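Local coordinates for protein mercuric reductase (Metallosphaera sedula, PDB 4YWO) that probably reduces mercuric ion to elemental mercury with NADPH, using bound FAD, and works as a homodimer, at residues A[17-22]-A[138-143]; A[27-32]-A[320-325]; A[42-47]-A[114-119]. All blocks are in the same frame, centred on the assembly; numbering follows the deposited sequence.

Contact 1 (A[17-22]-A[138-143]); sequences KLAIIG and EKFVIA. With FAD (flavin-adenine dinucleotide), chain B.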
loop_
_atom_site.group_PDB
_atom_site.type_symbol
_atom_site.label_atom_id
_atom_site.label_comp_id
_atom_site.label_asym_id
_atom_site.label_seq_id
_atom_site.Cartn_x
_atom_site.Cartn_y
_atom_site.Cartn_z
ATOM N N LYS A 17 33.148 26.049 4.870
ATOM C CA LYS A 17 32.600 25.344 5.980
ATOM C C LYS A 17 32.287 23.859 5.698
ATOM O O LYS A 17 32.440 23.044 6.557
ATOM C CB LYS A 17 31.276 26.016 6.392
ATOM C CG LYS A 17 31.475 27.443 6.970
ATOM C CD LYS A 17 30.121 27.945 7.448
ATOM C CE LYS A 17 30.080 29.441 7.519
ATOM N NZ LYS A 17 30.947 29.788 8.666
ATOM N N LEU A 18 31.897 23.593 4.457
ATOM C CA LEU A 18 31.503 22.247 4.063
ATOM C C LEU A 18 31.685 21.994 2.595
ATOM O O LEU A 18 31.245 22.784 1.723
ATOM C CB LEU A 18 30.028 21.993 4.426
ATOM C CG LEU A 18 29.431 20.660 3.954
ATOM C CD1 LEU A 18 29.994 19.624 4.831
ATOM C CD2 LEU A 18 27.892 20.611 4.161
ATOM N N ALA A 19 32.294 20.844 2.309
ATOM C CA ALA A 19 32.359 20.328 0.954
ATOM C C ALA A 19 31.700 18.953 0.910
ATOM O O ALA A 19 31.984 18.094 1.759
ATOM C CB ALA A 19 33.790 20.196 0.436
ATOM N N ILE A 20 30.895 18.761 -0.145
ATOM C CA ILE A 20 30.195 17.510 -0.383
ATOM C C ILE A 20 30.681 16.871 -1.615
ATOM O O ILE A 20 30.701 17.547 -2.669
ATOM C CB ILE A 20 28.639 17.777 -0.552
ATOM C CG1 ILE A 20 28.092 18.411 0.679
ATOM C CG2 ILE A 20 27.886 16.469 -0.852
ATOM C CD1 ILE A 20 26.795 19.179 0.452
ATOM N N ILE A 21 31.120 15.636 -1.537
ATOM C CA ILE A 21 31.690 14.931 -2.668
ATOM C C ILE A 21 30.695 13.945 -3.218
ATOM O O ILE A 21 30.462 12.893 -2.642
ATOM C CB ILE A 21 33.011 14.219 -2.390
ATOM C CG1 ILE A 21 33.938 15.079 -1.489
ATOM C CG2 ILE A 21 33.628 13.749 -3.680
ATOM C CD1 ILE A 21 34.419 16.303 -2.125
ATOM N N GLY A 22 30.149 14.276 -4.377
ATOM C CA GLY A 22 29.150 13.462 -5.088
ATOM C C GLY A 22 27.762 14.157 -5.057
ATOM O O GLY A 22 27.386 14.734 -4.054
ATOM N N GLU A 138 36.416 22.727 6.231
ATOM C CA GLU A 138 36.416 22.356 7.625
ATOM C C GLU A 138 35.799 20.988 7.849
ATOM O O GLU A 138 36.191 20.224 8.708
ATOM C CB GLU A 138 35.609 23.395 8.456
ATOM C CG GLU A 138 36.179 24.818 8.406
ATOM C CD GLU A 138 35.360 25.860 9.171
ATOM O OE1 GLU A 138 34.234 25.559 9.587
ATOM O OE2 GLU A 138 35.827 27.016 9.308
ATOM N N LYS A 139 34.761 20.738 7.017
ATOM C CA LYS A 139 34.084 19.487 7.122
ATOM C C LYS A 139 33.821 18.943 5.702
ATOM O O LYS A 139 33.598 19.727 4.788
ATOM C CB LYS A 139 32.711 19.669 7.803
ATOM C CG LYS A 139 32.757 20.151 9.256
ATOM C CD LYS A 139 33.231 19.026 10.102
ATOM C CE LYS A 139 33.599 19.448 11.532
ATOM N NZ LYS A 139 32.534 20.350 12.020
ATOM N N PHE A 140 33.828 17.635 5.552
ATOM C CA PHE A 140 33.476 16.941 4.296
ATOM C C PHE A 140 32.379 15.923 4.541
ATOM O O PHE A 140 32.372 15.167 5.552
ATOM C CB PHE A 140 34.634 16.187 3.636
ATOM C CG PHE A 140 35.679 17.124 3.049
ATOM C CD1 PHE A 140 36.600 17.693 3.901
ATOM C CD2 PHE A 140 35.795 17.343 1.708
ATOM C CE1 PHE A 140 37.613 18.517 3.400
ATOM C CE2 PHE A 140 36.830 18.173 1.224
ATOM C CZ PHE A 140 37.655 18.791 2.073
ATOM N N VAL A 141 31.525 15.766 3.526
ATOM C CA VAL A 141 30.664 14.601 3.459
ATOM C C VAL A 141 30.935 13.866 2.176
ATOM O O VAL A 141 30.812 14.480 1.058
ATOM C CB VAL A 141 29.169 15.041 3.517
ATOM C CG1 VAL A 141 28.273 13.803 3.256
ATOM C CG2 VAL A 141 28.836 15.741 4.821
ATOM N N ILE A 142 31.406 12.634 2.278
ATOM C CA ILE A 142 31.701 11.818 1.112
ATOM C C ILE A 142 30.441 11.040 0.722
ATOM O O ILE A 142 29.989 10.235 1.527
ATOM C CB ILE A 142 32.875 10.850 1.343
ATOM C CG1 ILE A 142 34.122 11.680 1.825
ATOM C CG2 ILE A 142 33.187 10.029 0.107
ATOM C CD1 ILE A 142 35.247 10.813 2.212
ATOM N N ALA A 143 30.018 11.211 -0.533
ATOM C CA ALA A 143 28.746 10.570 -1.009
ATOM C C ALA A 143 28.902 10.172 -2.468
ATOM O O ALA A 143 28.180 10.585 -3.369
ATOM C CB ALA A 143 27.686 11.616 -0.861
HETATM P PA FAD B . 25.364 8.001 -6.236
HETATM O O1A FAD B . 24.014 8.586 -6.576
HETATM O O2A FAD B . 26.074 7.116 -7.234
HETATM O O5B FAD B . 26.353 9.209 -5.842
HETATM C C5B FAD B . 27.642 9.314 -6.442
HETATM C C4B FAD B . 27.687 10.546 -7.337
HETATM O O4B FAD B . 28.807 11.361 -6.982
HETATM C C3B FAD B . 27.836 10.160 -8.800
HETATM O O3B FAD B . 26.723 10.649 -9.553
HETATM C C2B FAD B . 29.117 10.811 -9.282
HETATM O O2B FAD B . 28.832 11.721 -10.348
HETATM C C1B FAD B . 29.687 11.565 -8.091
HETATM N N9A FAD B . 31.035 11.038 -7.764
HETATM C C8A FAD B . 31.348 9.745 -7.566
HETATM N N7A FAD B . 32.668 9.597 -7.285
HETATM C C5A FAD B . 33.224 10.823 -7.301
HETATM C C6A FAD B . 34.579 11.385 -7.087
HETATM N N6A FAD B . 35.631 10.584 -6.791
HETATM N N1A FAD B . 34.729 12.724 -7.197
HETATM C C2A FAD B . 33.692 13.530 -7.490
HETATM N N3A FAD B . 32.438 13.089 -7.697
HETATM C C4A FAD B . 32.143 11.770 -7.618
HETATM N N1 FAD B . 17.219 1.937 -4.607
HETATM C C2 FAD B . 15.952 2.015 -4.129
HETATM O O2 FAD B . 15.774 2.449 -2.970
HETATM N N3 FAD B . 14.879 1.645 -4.851
HETATM C C4 FAD B . 14.986 1.171 -6.097
HETATM O O4 FAD B . 13.968 0.834 -6.743
HETATM C C4X FAD B . 16.337 1.054 -6.696
HETATM N N5 FAD B . 16.530 0.585 -7.949
HETATM C C5X FAD B . 17.777 0.490 -8.467
HETATM C C6 FAD B . 17.950 0.004 -9.758
HETATM C C7 FAD B . 19.228 -0.096 -10.299
HETATM C C7M FAD B . 19.413 -0.623 -11.698
HETATM C C8 FAD B . 20.410 0.314 -9.497
HETATM C C8M FAD B . 21.793 0.204 -10.085
HETATM C C9 FAD B . 20.242 0.800 -8.206
HETATM C C9A FAD B . 18.965 0.901 -7.666
HETATM N N10 FAD B . 18.785 1.392 -6.358
HETATM C C10 FAD B . 17.475 1.478 -5.850
HETATM C "C1'" FAD B . 19.932 1.804 -5.545
HETATM C "C2'" FAD B . 20.027 3.325 -5.534
HETATM O "O2'" FAD B . 20.003 3.815 -6.879
HETATM C "C3'" FAD B . 21.306 3.787 -4.848
HETATM O "O3'" FAD B . 21.408 3.168 -3.561
HETATM C "C4'" FAD B . 21.322 5.302 -4.685
HETATM O "O4'" FAD B . 21.414 5.920 -5.972
HETATM C "C5'" FAD B . 22.497 5.748 -3.823
HETATM O "O5'" FAD B . 22.824 7.102 -4.126
HETATM P P FAD B . 24.246 7.717 -3.690
HETATM O O1P FAD B . 24.159 9.222 -3.791
HETATM O O2P FAD B . 24.662 7.072 -2.391
HETATM O O3P FAD B . 25.228 7.191 -4.852
HETATM O O HOH W 1 32.135 23.847 9.173
#

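Contact 2 (A[27-32]-A[320-325]); sequences GFAAMI and QGSIAT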
loop_
_atom_site.group_PDB
_atom_site.type_symbol
_atom_site.label_atom_id
_atom_site.label_comp_id
_atom_site.label_asym_id
_atom_site.label_seq_id
_atom_site.Cartn_x
_atom_site.Cartn_y
_atom_site.Cartn_z
ATOM N N GLY A 27 24.325 13.236 -1.730
ATOM C CA GLY A 27 24.904 14.525 -1.832
ATOM C C GLY A 27 23.879 15.646 -1.941
ATOM O O GLY A 27 24.033 16.712 -1.323
ATOM N N PHE A 28 22.814 15.340 -2.668
ATOM C CA PHE A 28 21.711 16.311 -2.672
ATOM C C PHE A 28 21.042 16.544 -1.346
ATOM O O PHE A 28 20.740 17.738 -1.002
ATOM C CB PHE A 28 20.612 15.976 -3.737
ATOM C CG PHE A 28 20.823 16.697 -5.019
ATOM C CD1 PHE A 28 21.730 16.229 -5.960
ATOM C CD2 PHE A 28 20.172 17.885 -5.306
ATOM C CE1 PHE A 28 21.962 16.879 -7.153
ATOM C CE2 PHE A 28 20.418 18.558 -6.476
ATOM C CZ PHE A 28 21.289 18.080 -7.423
ATOM N N ALA A 29 20.805 15.493 -0.604
ATOM C CA ALA A 29 20.245 15.586 0.707
ATOM C C ALA A 29 21.163 16.400 1.613
ATOM O O ALA A 29 20.687 17.286 2.348
ATOM C CB ALA A 29 19.979 14.246 1.238
ATOM N N ALA A 30 22.506 16.187 1.484
ATOM C CA ALA A 30 23.440 16.978 2.246
ATOM C C ALA A 30 23.374 18.425 1.863
ATOM O O ALA A 30 23.487 19.274 2.752
ATOM C CB ALA A 30 24.866 16.404 2.036
ATOM N N MET A 31 23.252 18.758 0.598
ATOM C CA MET A 31 23.235 20.107 0.126
ATOM C C MET A 31 22.033 20.833 0.727
ATOM O O MET A 31 22.116 22.028 1.148
ATOM C CB MET A 31 23.175 20.193 -1.339
ATOM C CG MET A 31 23.120 21.627 -1.836
ATOM S SD MET A 31 22.426 21.734 -3.480
ATOM C CE MET A 31 20.805 20.976 -3.522
ATOM N N ILE A 32 20.946 20.125 0.731
ATOM C CA ILE A 32 19.668 20.730 1.209
ATOM C C ILE A 32 19.744 20.984 2.706
ATOM O O ILE A 32 19.440 22.117 3.153
ATOM C CB ILE A 32 18.477 19.869 0.841
ATOM C CG1 ILE A 32 18.363 19.878 -0.645
ATOM C CG2 ILE A 32 17.205 20.403 1.607
ATOM C CD1 ILE A 32 17.330 18.897 -1.152
ATOM N N GLN A 320 20.912 9.344 5.205
ATOM C CA GLN A 320 22.337 9.428 5.630
ATOM C C GLN A 320 22.943 10.748 5.199
ATOM O O GLN A 320 23.714 11.336 6.019
ATOM C CB GLN A 320 23.075 8.230 5.141
ATOM C CG GLN A 320 22.683 6.887 5.725
ATOM C CD GLN A 320 23.390 5.768 5.154
ATOM O OE1 GLN A 320 23.781 5.800 3.928
ATOM N NE2 GLN A 320 23.513 4.690 5.889
ATOM N N GLY A 321 22.662 11.283 3.989
ATOM C CA GLY A 321 23.268 12.562 3.567
ATOM C C GLY A 321 22.769 13.676 4.505
ATOM O O GLY A 321 23.525 14.510 4.978
ATOM N N SER A 322 21.449 13.662 4.886
ATOM C CA SER A 322 20.965 14.613 5.854
ATOM C C SER A 322 21.565 14.502 7.201
ATOM O O SER A 322 21.908 15.567 7.793
ATOM C CB SER A 322 19.382 14.519 6.041
ATOM O OG SER A 322 18.720 14.806 4.790
ATOM N N ILE A 323 21.665 13.318 7.749
ATOM C CA ILE A 323 22.138 13.118 9.119
ATOM C C ILE A 323 23.661 13.450 9.184
ATOM O O ILE A 323 24.152 14.130 10.109
ATOM C CB ILE A 323 21.947 11.722 9.563
ATOM C CG1 ILE A 323 20.458 11.526 9.856
ATOM C CG2 ILE A 323 22.672 11.410 10.857
ATOM C CD1 ILE A 323 20.186 10.085 10.204
ATOM N N ALA A 324 24.380 13.043 8.166
ATOM C CA ALA A 324 25.865 13.255 8.155
ATOM C C ALA A 324 26.106 14.734 8.192
ATOM O O ALA A 324 27.010 15.184 8.955
ATOM C CB ALA A 324 26.495 12.618 6.936
ATOM N N THR A 325 25.340 15.483 7.430
ATOM C CA THR A 325 25.482 16.915 7.303
ATOM C C THR A 325 25.158 17.580 8.663
ATOM O O THR A 325 25.882 18.460 9.164
ATOM C CB THR A 325 24.751 17.446 6.160
ATOM O OG1 THR A 325 25.216 16.891 4.941
ATOM C CG2 THR A 325 24.722 18.951 6.069
HETATM O O HOH W 2 18.228 16.979 3.459
#

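Contact 3 (A[42-47]-A[114-119]); sequences VLIGKG and ELIQGE. With FAD (flavin-adenine dinucleotide), chain B.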
loop_
_atom_site.group_PDB
_atom_site.type_symbol
_atom_site.label_atom_id
_atom_site.label_comp_id
_atom_site.label_asym_id
_atom_site.label_seq_id
_atom_site.Cartn_x
_atom_site.Cartn_y
_atom_site.Cartn_z
ATOM N N VAL A 42 30.075 23.654 -0.830
ATOM C CA VAL A 42 30.635 23.409 -2.110
ATOM C C VAL A 42 30.177 21.968 -2.438
ATOM O O VAL A 42 30.286 21.083 -1.601
ATOM C CB VAL A 42 32.176 23.439 -2.085
ATOM C CG1 VAL A 42 32.686 23.132 -3.459
ATOM C CG2 VAL A 42 32.686 24.772 -1.588
ATOM N N LEU A 43 29.656 21.768 -3.625
ATOM C CA LEU A 43 29.146 20.440 -4.066
ATOM C C LEU A 43 29.917 20.039 -5.291
ATOM O O LEU A 43 29.943 20.786 -6.336
ATOM C CB LEU A 43 27.639 20.566 -4.383
ATOM C CG LEU A 43 26.975 19.296 -4.945
ATOM C CD1 LEU A 43 27.010 18.197 -3.937
ATOM C CD2 LEU A 43 25.529 19.635 -5.275
ATOM N N ILE A 44 30.658 18.926 -5.189
ATOM C CA ILE A 44 31.509 18.519 -6.246
ATOM C C ILE A 44 31.060 17.202 -6.783
ATOM O O ILE A 44 30.948 16.274 -6.007
ATOM C CB ILE A 44 32.957 18.357 -5.715
ATOM C CG1 ILE A 44 33.418 19.592 -5.025
ATOM C CG2 ILE A 44 33.936 17.981 -6.880
ATOM C CD1 ILE A 44 34.686 19.552 -4.174
ATOM N N GLY A 45 30.817 17.044 -8.079
ATOM C CA GLY A 45 30.441 15.816 -8.618
ATOM C C GLY A 45 30.886 15.616 -10.048
ATOM O O GLY A 45 31.241 16.583 -10.741
ATOM N N LYS A 46 30.866 14.392 -10.486
ATOM C CA LYS A 46 31.038 14.223 -11.914
ATOM C C LYS A 46 29.952 13.382 -12.460
ATOM O O LYS A 46 29.271 12.719 -11.713
ATOM C CB LYS A 46 32.400 13.674 -12.140
ATOM C CG LYS A 46 32.532 12.291 -11.641
ATOM C CD LYS A 46 33.945 11.886 -11.794
ATOM C CE LYS A 46 34.155 10.657 -11.011
ATOM N NZ LYS A 46 33.822 9.546 -11.893
ATOM N N GLY A 47 29.778 13.378 -13.746
ATOM C CA GLY A 47 28.713 12.544 -14.260
ATOM C C GLY A 47 27.378 13.301 -14.237
ATOM O O GLY A 47 27.289 14.519 -13.967
ATOM N N GLU A 114 27.924 26.187 -4.289
ATOM C CA GLU A 114 28.916 26.363 -5.269
ATOM C C GLU A 114 29.139 25.010 -5.897
ATOM O O GLU A 114 29.702 24.126 -5.252
ATOM C CB GLU A 114 30.205 26.839 -4.583
ATOM C CG GLU A 114 31.454 26.838 -5.430
ATOM C CD GLU A 114 32.609 27.472 -4.659
ATOM O OE1 GLU A 114 32.371 28.004 -3.561
ATOM O OE2 GLU A 114 33.750 27.429 -5.127
ATOM N N LEU A 115 28.675 24.851 -7.114
ATOM C CA LEU A 115 28.783 23.598 -7.803
ATOM C C LEU A 115 30.107 23.520 -8.596
ATOM O O LEU A 115 30.427 24.374 -9.399
ATOM C CB LEU A 115 27.630 23.452 -8.744
ATOM C CG LEU A 115 27.558 22.228 -9.588
ATOM C CD1 LEU A 115 27.280 21.018 -8.741
ATOM C CD2 LEU A 115 26.481 22.419 -10.635
ATOM N N ILE A 116 30.825 22.425 -8.456
ATOM C CA ILE A 116 31.995 22.119 -9.286
ATOM C C ILE A 116 31.875 20.793 -9.933
ATOM O O ILE A 116 31.551 19.824 -9.238
ATOM C CB ILE A 116 33.248 22.175 -8.411
ATOM C CG1 ILE A 116 33.372 23.506 -7.670
ATOM C CG2 ILE A 116 34.501 21.785 -9.258
ATOM C CD1 ILE A 116 34.476 23.521 -6.672
ATOM N N GLN A 117 32.010 20.682 -11.270
ATOM C CA GLN A 117 31.950 19.441 -11.914
ATOM C C GLN A 117 33.338 18.905 -12.199
ATOM O O GLN A 117 34.141 19.527 -12.908
ATOM C CB GLN A 117 31.027 19.487 -13.158
ATOM C CG GLN A 117 29.580 19.640 -12.686
ATOM C CD GLN A 117 28.548 19.768 -13.787
ATOM O OE1 GLN A 117 27.709 18.869 -13.996
ATOM N NE2 GLN A 117 28.571 20.902 -14.477
ATOM N N GLY A 118 33.617 17.768 -11.622
ATOM C CA GLY A 118 34.902 17.141 -11.786
ATOM C C GLY A 118 35.132 16.050 -10.774
ATOM O O GLY A 118 34.352 15.904 -9.839
ATOM N N GLU A 119 36.231 15.298 -10.948
ATOM C CA GLU A 119 36.622 14.195 -10.076
ATOM C C GLU A 119 37.434 14.783 -8.923
ATOM O O GLU A 119 38.515 15.407 -9.188
ATOM C CB GLU A 119 37.369 13.120 -10.817
ATOM C CG GLU A 119 37.814 12.007 -9.955
ATOM C CD GLU A 119 38.501 10.869 -10.614
ATOM O OE1 GLU A 119 37.791 9.900 -10.964
ATOM O OE2 GLU A 119 39.743 10.959 -10.764
HETATM P PA FAD B . 25.364 8.001 -6.236
HETATM O O1A FAD B . 24.014 8.586 -6.576
HETATM O O2A FAD B . 26.074 7.116 -7.234
HETATM O O5B FAD B . 26.353 9.209 -5.842
HETATM C C5B FAD B . 27.642 9.314 -6.442
HETATM C C4B FAD B . 27.687 10.546 -7.337
HETATM O O4B FAD B . 28.807 11.361 -6.982
HETATM C C3B FAD B . 27.836 10.160 -8.800
HETATM O O3B FAD B . 26.723 10.649 -9.553
HETATM C C2B FAD B . 29.117 10.811 -9.282
HETATM O O2B FAD B . 28.832 11.721 -10.348
HETATM C C1B FAD B . 29.687 11.565 -8.091
HETATM N N9A FAD B . 31.035 11.038 -7.764
HETATM C C8A FAD B . 31.348 9.745 -7.566
HETATM N N7A FAD B . 32.668 9.597 -7.285
HETATM C C5A FAD B . 33.224 10.823 -7.301
HETATM C C6A FAD B . 34.579 11.385 -7.087
HETATM N N6A FAD B . 35.631 10.584 -6.791
HETATM N N1A FAD B . 34.729 12.724 -7.197
HETATM C C2A FAD B . 33.692 13.530 -7.490
HETATM N N3A FAD B . 32.438 13.089 -7.697
HETATM C C4A FAD B . 32.143 11.770 -7.618
HETATM N N1 FAD B . 17.219 1.937 -4.607
HETATM C C2 FAD B . 15.952 2.015 -4.129
HETATM O O2 FAD B . 15.774 2.449 -2.970
HETATM N N3 FAD B . 14.879 1.645 -4.851
HETATM C C4 FAD B . 14.986 1.171 -6.097
HETATM O O4 FAD B . 13.968 0.834 -6.743
HETATM C C4X FAD B . 16.337 1.054 -6.696
HETATM N N5 FAD B . 16.530 0.585 -7.949
HETATM C C5X FAD B . 17.777 0.490 -8.467
HETATM C C6 FAD B . 17.950 0.004 -9.758
HETATM C C7 FAD B . 19.228 -0.096 -10.299
HETATM C C7M FAD B . 19.413 -0.623 -11.698
HETATM C C8 FAD B . 20.410 0.314 -9.497
HETATM C C8M FAD B . 21.793 0.204 -10.085
HETATM C C9 FAD B . 20.242 0.800 -8.206
HETATM C C9A FAD B . 18.965 0.901 -7.666
HETATM N N10 FAD B . 18.785 1.392 -6.358
HETATM C C10 FAD B . 17.475 1.478 -5.850
HETATM C "C1'" FAD B . 19.932 1.804 -5.545
HETATM C "C2'" FAD B . 20.027 3.325 -5.534
HETATM O "O2'" FAD B . 20.003 3.815 -6.879
HETATM C "C3'" FAD B . 21.306 3.787 -4.848
HETATM O "O3'" FAD B . 21.408 3.168 -3.561
HETATM C "C4'" FAD B . 21.322 5.302 -4.685
HETATM O "O4'" FAD B . 21.414 5.920 -5.972
HETATM C "C5'" FAD B . 22.497 5.748 -3.823
HETATM O "O5'" FAD B . 22.824 7.102 -4.126
HETATM P P FAD B . 24.246 7.717 -3.690
HETATM O O1P FAD B . 24.159 9.222 -3.791
HETATM O O2P FAD B . 24.662 7.072 -2.391
HETATM O O3P FAD B . 25.228 7.191 -4.852
#

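Contact 1 (A[17-22]-A[138-143])
G22 meets A143 through its bare alpha carbon. G22 CA lies 3.5 Å from A143 O in a CA-H...O contact, at a backbone phi of 110°. Beside it, A143 N donates to I21 O at 2.7 Å, a short bond bent to 144° at the hydrogen. Behind this end the two strands run parallel. I21 N binds V141 O at 2.9 Å and almost straight, and the A19 pair of bonds with K139 and V141 continues the pattern. These are neighbouring strands of the parallel FAD-binding sheet, a Rossmann-type fold. G22 probably opens its glycine-rich turn, and I21, G22 and A143 line the FAD pocket. On one side of the sheet A19 CB rests 3.7 Å from F140 CD2, while I21 CD1 comes to the edge of the same ring. F140 CG is anti to the carbonyl carbon (chi1 -70°), which puts the ring alongside A19. F122 meets this ring edge-to-face. On the other side L18 CD1 touches V141 CG2 at 4.1 Å, and I20 packs on helix 25-36. The K17 end is looser. The bond from K139 N to K17 O is weak, and a water donates both to K17 O, at 2.8 Å, and to E138 OE1.

Contact 2 (A[27-32]-A[320-325])
A30 and G321 bring the two helices together, with their CA atoms 4.6 Å apart. The axes of 27-32 and 320-325 approach to 7.1 Å and run in the same general direction, at 42° to each other. Such a close approach is possible because small residues line it: A29 and A30 on one helix, G321 and S322 on the other. The absence of a side chain on G321 leaves room for A29 CB and A30 N. A30 CA also comes within 3.7 Å of G321 O. The tightest point is A30 CB against T325 OG1, at 3.0 Å. T325 OG1 donates to G321 O of its own helix at 2.9 Å. T325 N also binds that oxygen, from the opposite face of the carbonyl plane. G321 O is thus held twice, and the OG1 bond fixes the side chain's rotation (chi1 -61°), leaving CG2 towards A30 O. Helix 25-36 follows the glycine-rich turn of the Rossmann-type FAD-binding fold, and G27 fits the last glycine of a GxGxxG pattern, consistent with that turn. Helix 314-330 lies beside it, with its start near the flavin cofactor: E314 N is hydrogen-bonded to FAD. A29 CB touches S322 OG at 3.8 Å along the outer side of the crossing. There a water bridges the helices. It donates to A29 O at 2.7 Å and lies 2.6 Å from S322 OG, which also makes a weak hydrogen bond to G318 O.

Contact 3 (A[42-47]-A[114-119])
V42 and I116 form the close-packed part of this contact. V42 CG1 lies 3.7 Å from I116 CD1, and the two side chains cross obliquely. V42 CG1 is anti to the backbone N (chi1 178°), which also brings it close to E114 O. On the other side of the sheet L43 and L115 lie side by side, with L43 CD2 4.1 Å from L115 CD1. L108 of helix 87-110 touches both leucines. Between these layers the parallel backbones are well bonded. L43 N donates to E114 O, and I116 N donates to L43 O at 2.8 Å and nearly straight. These are neighbouring strands of the FAD-binding sheet, and 114-117 is its outermost strand on this side within the chain. Towards G45 the fit relaxes. G118 N still reaches G45 O at 2.8 Å, but from above the carbonyl plane. On the solvent side Q117 rests its CB against G45 O, with its side chain reaching Y23.

Beyond the strand ends K46 and E119 lie side by side, pointing the same way. K46 CD packs on E119 CB at 3.8 Å. The ends of the chains do not form a salt bridge, as K46 NZ stays 4.1 Å from E119 OE1. E119 OE2 pairs instead with R121. The adenine of FAD fits in here, its C2A 3.4 Å from G118 O. The modelled closeness of K46 O to the FAD ribose is doubtful. K46 and E119 probably attract each other weakly, while K46 CE lies 3.8 Å from FAD C5A, against the adenine, and R121 takes the E119 carboxylate.

How the contacts relate
Contacts 1 and 3 belong to one parallel sheet, their centres about 11 Å apart. Strands 16-21 and 42-45 are neighbours in it, joined by probable hydrogen bonds from I20 N to V42 O (2.8 Å) and from G22 N to I44 O (2.7 Å). Contact 2 covers one side of that sheet, with its centre about 9 Å from contact 1 and 15 Å from contact 3. I20 CD1 packs on A30 CB at 3.7 Å, and M31 SD reaches L43 CD2 at 4.2 Å. FAD joins contacts 1 and 3: its adenine lies between I21 CG2 and K46 CE. A26 and D306, and F437 of the second subunit, also hydrogen-bond to the cofactor.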